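Long-range contacts in LEOA (Escherichia coli, PDB 4AUR), which is a bacterial dynamin that probably binds and hydrolyses GTP through a P-loop domain joined to a long helical region: residues A[53-58]-A[103-108]; A[137-142]-A[267-272]. All blocks are in the same frame, centred on the assembly; numbering follows the deposited sequence.

Overall arrangement
Following the chain from its N terminus, helices 3-30 and 38-51 lead into strand 54-60, which 104-108 joins as a parallel neighbour: contact 1 closes a loop that holds helix 66-74. The chain then passes helix 129-136 and enters 137-142, whose strand lies against the other edge of strand 54-60. Contact 2 opens here and closes only at helix 250-273, after the rest of the sheet has been laid down. The two loops follow in series, neither nesting nor crossing; the centres of the two contacts are about 11 Å apart. Contact 1 builds the interior of the P-loop domain's sheet, probably the nucleotide-binding part; contact 2 fastens the loop before one strand to a helix leading towards the long helical region.

Contact 1. Residues A[53-58]-A[103-108]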
loop_
_atom_site.group_PDB
_atom_site.type_symbol
_atom_site.label_atom_id
_atom_site.label_comp_id
_atom_site.label_asym_id
_atom_site.label_seq_id
_atom_site.Cartn_x
_atom_site.Cartn_y
_atom_site.Cartn_z
ATOM N N VAL A 53 -9.497 -24.859 -31.930
ATOM C CA VAL A 53 -10.895 -25.228 -32.039
ATOM C C VAL A 53 -11.230 -26.170 -30.900
ATOM O O VAL A 53 -10.335 -26.817 -30.351
ATOM C CB VAL A 53 -11.184 -25.983 -33.361
ATOM C CG1 VAL A 53 -10.676 -25.216 -34.575
ATOM C CG2 VAL A 53 -10.558 -27.365 -33.354
ATOM N N LEU A 54 -12.516 -26.272 -30.565
ATOM C CA LEU A 54 -12.979 -27.186 -29.523
ATOM C C LEU A 54 -12.575 -28.632 -29.764
ATOM O O LEU A 54 -12.797 -29.164 -30.829
ATOM C CB LEU A 54 -14.495 -27.137 -29.405
ATOM C CG LEU A 54 -15.110 -28.065 -28.367
ATOM C CD1 LEU A 54 -14.558 -27.836 -26.975
ATOM C CD2 LEU A 54 -16.601 -27.836 -28.332
ATOM N N ARG A 55 -12.027 -29.272 -28.742
ATOM C CA ARG A 55 -11.541 -30.637 -28.826
ATOM C C ARG A 55 -12.097 -31.456 -27.681
ATOM O O ARG A 55 -11.991 -31.066 -26.524
ATOM C CB ARG A 55 -10.022 -30.677 -28.769
ATOM C CG ARG A 55 -9.470 -32.083 -28.841
ATOM C CD ARG A 55 -7.979 -32.103 -28.616
ATOM N NE ARG A 55 -7.286 -31.595 -29.778
ATOM C CZ ARG A 55 -6.009 -31.253 -29.799
ATOM N NH1 ARG A 55 -5.263 -31.365 -28.707
ATOM N NH2 ARG A 55 -5.477 -30.788 -30.924
ATOM N N ILE A 56 -12.675 -32.604 -28.021
ATOM C CA ILE A 56 -13.247 -33.513 -27.040
ATOM C C ILE A 56 -12.525 -34.840 -27.163
ATOM O O ILE A 56 -12.380 -35.375 -28.261
ATOM C CB ILE A 56 -14.741 -33.762 -27.293
ATOM C CG1 ILE A 56 -15.452 -32.466 -27.607
ATOM C CG2 ILE A 56 -15.409 -34.384 -26.081
ATOM C CD1 ILE A 56 -15.580 -32.214 -29.096
ATOM N N ALA A 57 -12.062 -35.374 -26.049
ATOM C CA ALA A 57 -11.544 -36.723 -26.055
ATOM C C ALA A 57 -12.685 -37.627 -25.667
ATOM O O ALA A 57 -13.264 -37.513 -24.575
ATOM C CB ALA A 57 -10.396 -36.865 -25.092
ATOM N N LEU A 58 -13.036 -38.508 -26.588
ATOM C CA LEU A 58 -14.104 -39.446 -26.363
ATOM C C LEU A 58 -13.521 -40.780 -25.953
ATOM O O LEU A 58 -13.013 -41.531 -26.780
ATOM C CB LEU A 58 -14.923 -39.600 -27.630
ATOM C CG LEU A 58 -16.276 -40.238 -27.365
ATOM C CD1 LEU A 58 -17.116 -39.349 -26.466
ATOM C CD2 LEU A 58 -16.982 -40.536 -28.675
ATOM N N GLN A 103 -16.035 -25.767 -36.317
ATOM C CA GLN A 103 -15.200 -26.952 -36.371
ATOM C C GLN A 103 -14.985 -27.509 -34.968
ATOM O O GLN A 103 -15.103 -26.788 -33.983
ATOM C CB GLN A 103 -13.845 -26.609 -36.979
ATOM C CG GLN A 103 -13.908 -26.206 -38.438
ATOM C CD GLN A 103 -12.708 -25.378 -38.876
ATOM O OE1 GLN A 103 -12.251 -24.487 -38.149
ATOM N NE2 GLN A 103 -12.201 -25.652 -40.085
ATOM N N CYS A 104 -14.682 -28.796 -34.873
ATOM C CA CYS A 104 -14.184 -29.349 -33.623
ATOM C C CYS A 104 -13.483 -30.625 -33.912
ATOM O O CYS A 104 -13.766 -31.252 -34.892
ATOM C CB CYS A 104 -15.295 -29.591 -32.586
ATOM S SG CYS A 104 -16.429 -30.977 -32.901
ATOM N N GLU A 105 -12.569 -30.996 -33.035
ATOM C CA GLU A 105 -11.772 -32.189 -33.164
ATOM C C GLU A 105 -12.285 -33.230 -32.164
ATOM O O GLU A 105 -12.702 -32.904 -31.048
ATOM C CB GLU A 105 -10.313 -31.865 -32.836
ATOM C CG GLU A 105 -9.651 -30.799 -33.694
ATOM C CD GLU A 105 -8.267 -30.415 -33.182
ATOM O OE1 GLU A 105 -8.055 -30.425 -31.951
ATOM O OE2 GLU A 105 -7.371 -30.099 -33.996
ATOM N N ILE A 106 -12.253 -34.493 -32.551
ATOM C CA ILE A 106 -12.690 -35.557 -31.662
ATOM C C ILE A 106 -11.542 -36.503 -31.622
ATOM O O ILE A 106 -11.215 -37.096 -32.625
ATOM C CB ILE A 106 -13.978 -36.230 -32.173
ATOM C CG1 ILE A 106 -15.131 -35.228 -32.059
ATOM C CG2 ILE A 106 -14.297 -37.474 -31.358
ATOM C CD1 ILE A 106 -16.366 -35.565 -32.849
ATOM N N VAL A 107 -10.884 -36.597 -30.478
ATOM C CA VAL A 107 -9.684 -37.427 -30.365
ATOM C C VAL A 107 -10.046 -38.677 -29.613
ATOM O O VAL A 107 -10.929 -38.641 -28.773
ATOM C CB VAL A 107 -8.543 -36.702 -29.634
ATOM C CG1 VAL A 107 -8.096 -35.510 -30.437
ATOM C CG2 VAL A 107 -8.960 -36.242 -28.250
ATOM N N ASP A 108 -9.382 -39.781 -29.901
ATOM C CA ASP A 108 -9.615 -41.008 -29.126
ATOM C C ASP A 108 -8.454 -41.975 -29.328
ATOM O O ASP A 108 -7.628 -41.804 -30.214
ATOM C CB ASP A 108 -10.977 -41.618 -29.529
ATOM C CG ASP A 108 -11.195 -43.043 -29.025
ATOM O OD1 ASP A 108 -11.299 -43.250 -27.798
ATOM O OD2 ASP A 108 -11.281 -43.958 -29.882
#
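Arg-55 and Glu-105 meet side by side on two parallel strands, and Arg-55 turns two nitrogens on one carboxylate oxygen. Its NE lies 2.6 Å from Glu-105 OE1 and its NH2 2.8 Å from that same OE1, both approaching from one face of the carboxylate, with the two flat groups only 12° apart. A bend at chi3 (-74°) brings the guanidinium round to this side-on grip. Two donors on OE1 should favour the ionised carboxylate, while OE2 has a long, weak ion pair with Lys-96. Looseness begins beyond the ion pair, towards solvent: partly exposed Val-53 sets CG2 on the aliphatic Glu-105 CG at 3.6 Å, and the exposed Gln-103 touches Val-53 only lightly.

Beneath the ion pair the backbones begin a parallel ladder, Glu-105 N donating to Leu-54 O and Ile-56 N to Glu-105 O at 3.0 Å, which Val-107 N and Leu-58 N carry on to Ile-56 O and Val-107 O. These are inner strands of the sheet of a P-loop NTPase, with 54-60 leading into a probable Walker A loop and helix 66-74. Small and branched residues fill the buried 56-58/106-108 part. On the face shared with Arg-55, Ala-57 leaves room for Val-107, whose CG2 lies 3.5 Å from Ala-57 CB, and Val-107 CG1 packs on the methylene CD of Arg-55 at 3.9 Å. On the other face Ile-56 CD1 reaches Cys-104 SG at 4.1 Å, and Ile-106 shares Ile-70 of helix 66-74 with Leu-58. Asp-108, probably the aspartate of the DxxG (G3) motif of GTPases, directs OD1 into a salt bridge with Lys-66 of the Walker A pattern, consistent with a place beside the nucleotide phosphates.

Contact 2. Residues A[137-142]-A[267-272]; sequences EAHLIF and EVLLVK
Glu-137 and Lys-272 cross at about a right angle, the carboxylate lying over the aliphatic part of the lysine. Glu-137 CD sits 3.8 Å from Lys-272 CG, so the long methylene chain supplies an apolar surface before the charge is reached. Lys-272 then bends at chi4 (129°), which brings NZ back to 3.4 Å from Glu-137 OE1 in a salt bridge whose hydrogen bond is weak. The stronger partner of that ammonium is Asp-52, and two acidic groups would help keep it protonated.

Val-268, one turn earlier on the helix, has its side chain directed at the loop. Its two methyls part: CG2 comes within 3.6 Å of Ala-138 O, while CG1 fits between Glu-137 O and the imidazole, 4.0 Å from His-139 CE1. A beta-branched residue suits this place because it offers two blunt surfaces to the loop. The loop of 137-139 links helix 129-136 to strand 140-146 in the alternating alpha/beta core of the P-loop domain, so helix 250-273 packs where a core strand begins. Ala-138 O, beside the valine methyl, is satisfied by Lys-168.

Leu-269 adds its CD2 at the edge of the His-139 ring, 4.4 Å from CE1. That ring also meets Phe-7 of helix 3-30 edge-to-face.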
loop_
_atom_site.group_PDB
_atom_site.type_symbol
_atom_site.label_atom_id
_atom_site.label_comp_id
_atom_site.label_asym_id
_atom_site.label_seq_id
_atom_site.Cartn_x
_atom_site.Cartn_y
_atom_site.Cartn_z
ATOM N N GLU A 137 -4.245 -31.525 -24.020
ATOM C CA GLU A 137 -4.709 -30.267 -24.662
ATOM C C GLU A 137 -6.130 -30.354 -25.247
ATOM O O GLU A 137 -6.440 -29.668 -26.195
ATOM C CB GLU A 137 -3.695 -29.787 -25.748
ATOM C CG GLU A 137 -2.408 -29.195 -25.167
ATOM C CD GLU A 137 -1.232 -29.083 -26.152
ATOM O OE1 GLU A 137 -1.462 -29.194 -27.380
ATOM O OE2 GLU A 137 -0.069 -28.870 -25.679
ATOM N N ALA A 138 -6.971 -31.209 -24.693
ATOM C CA ALA A 138 -8.377 -31.207 -25.002
ATOM C C ALA A 138 -9.146 -30.441 -23.931
ATOM O O ALA A 138 -8.734 -30.370 -22.774
ATOM C CB ALA A 138 -8.891 -32.618 -25.087
ATOM N N HIS A 139 -10.286 -29.885 -24.316
ATOM C CA HIS A 139 -11.020 -29.001 -23.451
ATOM C C HIS A 139 -12.071 -29.773 -22.685
ATOM O O HIS A 139 -12.567 -29.315 -21.653
ATOM C CB HIS A 139 -11.665 -27.923 -24.275
ATOM C CG HIS A 139 -10.741 -27.298 -25.263
ATOM N ND1 HIS A 139 -10.117 -26.096 -25.034
ATOM C CD2 HIS A 139 -10.354 -27.692 -26.497
ATOM C CE1 HIS A 139 -9.371 -25.781 -26.080
ATOM N NE2 HIS A 139 -9.500 -26.734 -26.983
ATOM N N LEU A 140 -12.404 -30.950 -23.189
ATOM C CA LEU A 140 -13.437 -31.775 -22.593
ATOM C C LEU A 140 -13.071 -33.236 -22.780
ATOM O O LEU A 140 -12.550 -33.611 -23.822
ATOM C CB LEU A 140 -14.763 -31.511 -23.297
ATOM C CG LEU A 140 -15.802 -30.650 -22.624
ATOM C CD1 LEU A 140 -17.050 -30.567 -23.488
ATOM C CD2 LEU A 140 -16.143 -31.279 -21.295
ATOM N N ILE A 141 -13.363 -34.056 -21.786
ATOM C CA ILE A 141 -13.084 -35.483 -21.865
ATOM C C ILE A 141 -14.317 -36.233 -21.423
ATOM O O ILE A 141 -14.805 -36.026 -20.338
ATOM C CB ILE A 141 -11.884 -35.856 -20.974
ATOM C CG1 ILE A 141 -10.653 -35.061 -21.394
ATOM C CG2 ILE A 141 -11.603 -37.353 -21.033
ATOM C CD1 ILE A 141 -9.382 -35.512 -20.727
ATOM N N PHE A 142 -14.836 -37.092 -22.279
ATOM C CA PHE A 142 -16.006 -37.897 -21.925
ATOM C C PHE A 142 -15.539 -39.298 -21.753
ATOM O O PHE A 142 -15.078 -39.908 -22.692
ATOM C CB PHE A 142 -17.068 -37.906 -23.024
ATOM C CG PHE A 142 -17.693 -36.568 -23.307
ATOM C CD1 PHE A 142 -17.718 -35.557 -22.356
ATOM C CD2 PHE A 142 -18.313 -36.343 -24.539
ATOM C CE1 PHE A 142 -18.328 -34.340 -22.641
ATOM C CE2 PHE A 142 -18.925 -35.135 -24.822
ATOM C CZ PHE A 142 -18.922 -34.132 -23.878
ATOM N N GLU A 267 -7.722 -22.241 -19.081
ATOM C CA GLU A 267 -6.545 -22.928 -18.546
ATOM C C GLU A 267 -5.900 -23.726 -19.688
ATOM O O GLU A 267 -4.712 -23.649 -19.892
ATOM C CB GLU A 267 -6.856 -23.822 -17.315
ATOM C CG GLU A 267 -6.017 -23.516 -16.049
ATOM C CD GLU A 267 -4.935 -24.560 -15.701
ATOM O OE1 GLU A 267 -5.206 -25.782 -15.847
ATOM O OE2 GLU A 267 -3.811 -24.169 -15.256
ATOM N N VAL A 268 -6.682 -24.448 -20.475
ATOM C CA VAL A 268 -6.077 -25.247 -21.521
ATOM C C VAL A 268 -5.338 -24.361 -22.487
ATOM O O VAL A 268 -4.208 -24.651 -22.809
ATOM C CB VAL A 268 -7.067 -26.144 -22.267
ATOM C CG1 VAL A 268 -6.410 -26.694 -23.534
ATOM C CG2 VAL A 268 -7.512 -27.284 -21.367
ATOM N N LEU A 269 -5.959 -23.283 -22.940
ATOM C CA LEU A 269 -5.292 -22.381 -23.876
ATOM C C LEU A 269 -4.032 -21.738 -23.270
ATOM O O LEU A 269 -2.995 -21.705 -23.924
ATOM C CB LEU A 269 -6.267 -21.312 -24.404
ATOM C CG LEU A 269 -7.459 -21.754 -25.268
ATOM C CD1 LEU A 269 -8.521 -20.681 -25.410
ATOM C CD2 LEU A 269 -7.012 -22.157 -26.649
ATOM N N LEU A 270 -4.090 -21.257 -22.027
ATOM C CA LEU A 270 -2.900 -20.654 -21.398
ATOM C C LEU A 270 -1.752 -21.655 -21.261
ATOM O O LEU A 270 -0.658 -21.423 -21.739
ATOM C CB LEU A 270 -3.234 -20.023 -20.042
ATOM C CG LEU A 270 -4.232 -18.861 -20.170
ATOM C CD1 LEU A 270 -4.563 -18.209 -18.831
ATOM C CD2 LEU A 270 -3.745 -17.801 -21.163
ATOM N N VAL A 271 -1.987 -22.777 -20.616
ATOM C CA VAL A 271 -0.954 -23.766 -20.531
ATOM C C VAL A 271 -0.405 -24.125 -21.932
ATOM O O VAL A 271 0.775 -24.030 -22.183
ATOM C CB VAL A 271 -1.465 -25.029 -19.833
ATOM C CG1 VAL A 271 -0.331 -26.023 -19.690
ATOM C CG2 VAL A 271 -2.020 -24.680 -18.467
ATOM N N LYS A 272 -1.260 -24.529 -22.850
ATOM C CA LYS A 272 -0.810 -24.895 -24.194
ATOM C C LYS A 272 0.231 -23.915 -24.791
ATOM O O LYS A 272 1.195 -24.348 -25.400
ATOM C CB LYS A 272 -2.032 -25.045 -25.120
ATOM C CG LYS A 272 -1.714 -25.344 -26.573
ATOM C CD LYS A 272 -2.968 -25.387 -27.439
ATOM C CE LYS A 272 -2.723 -26.197 -28.714
ATOM N NZ LYS A 272 -3.758 -27.251 -28.977
#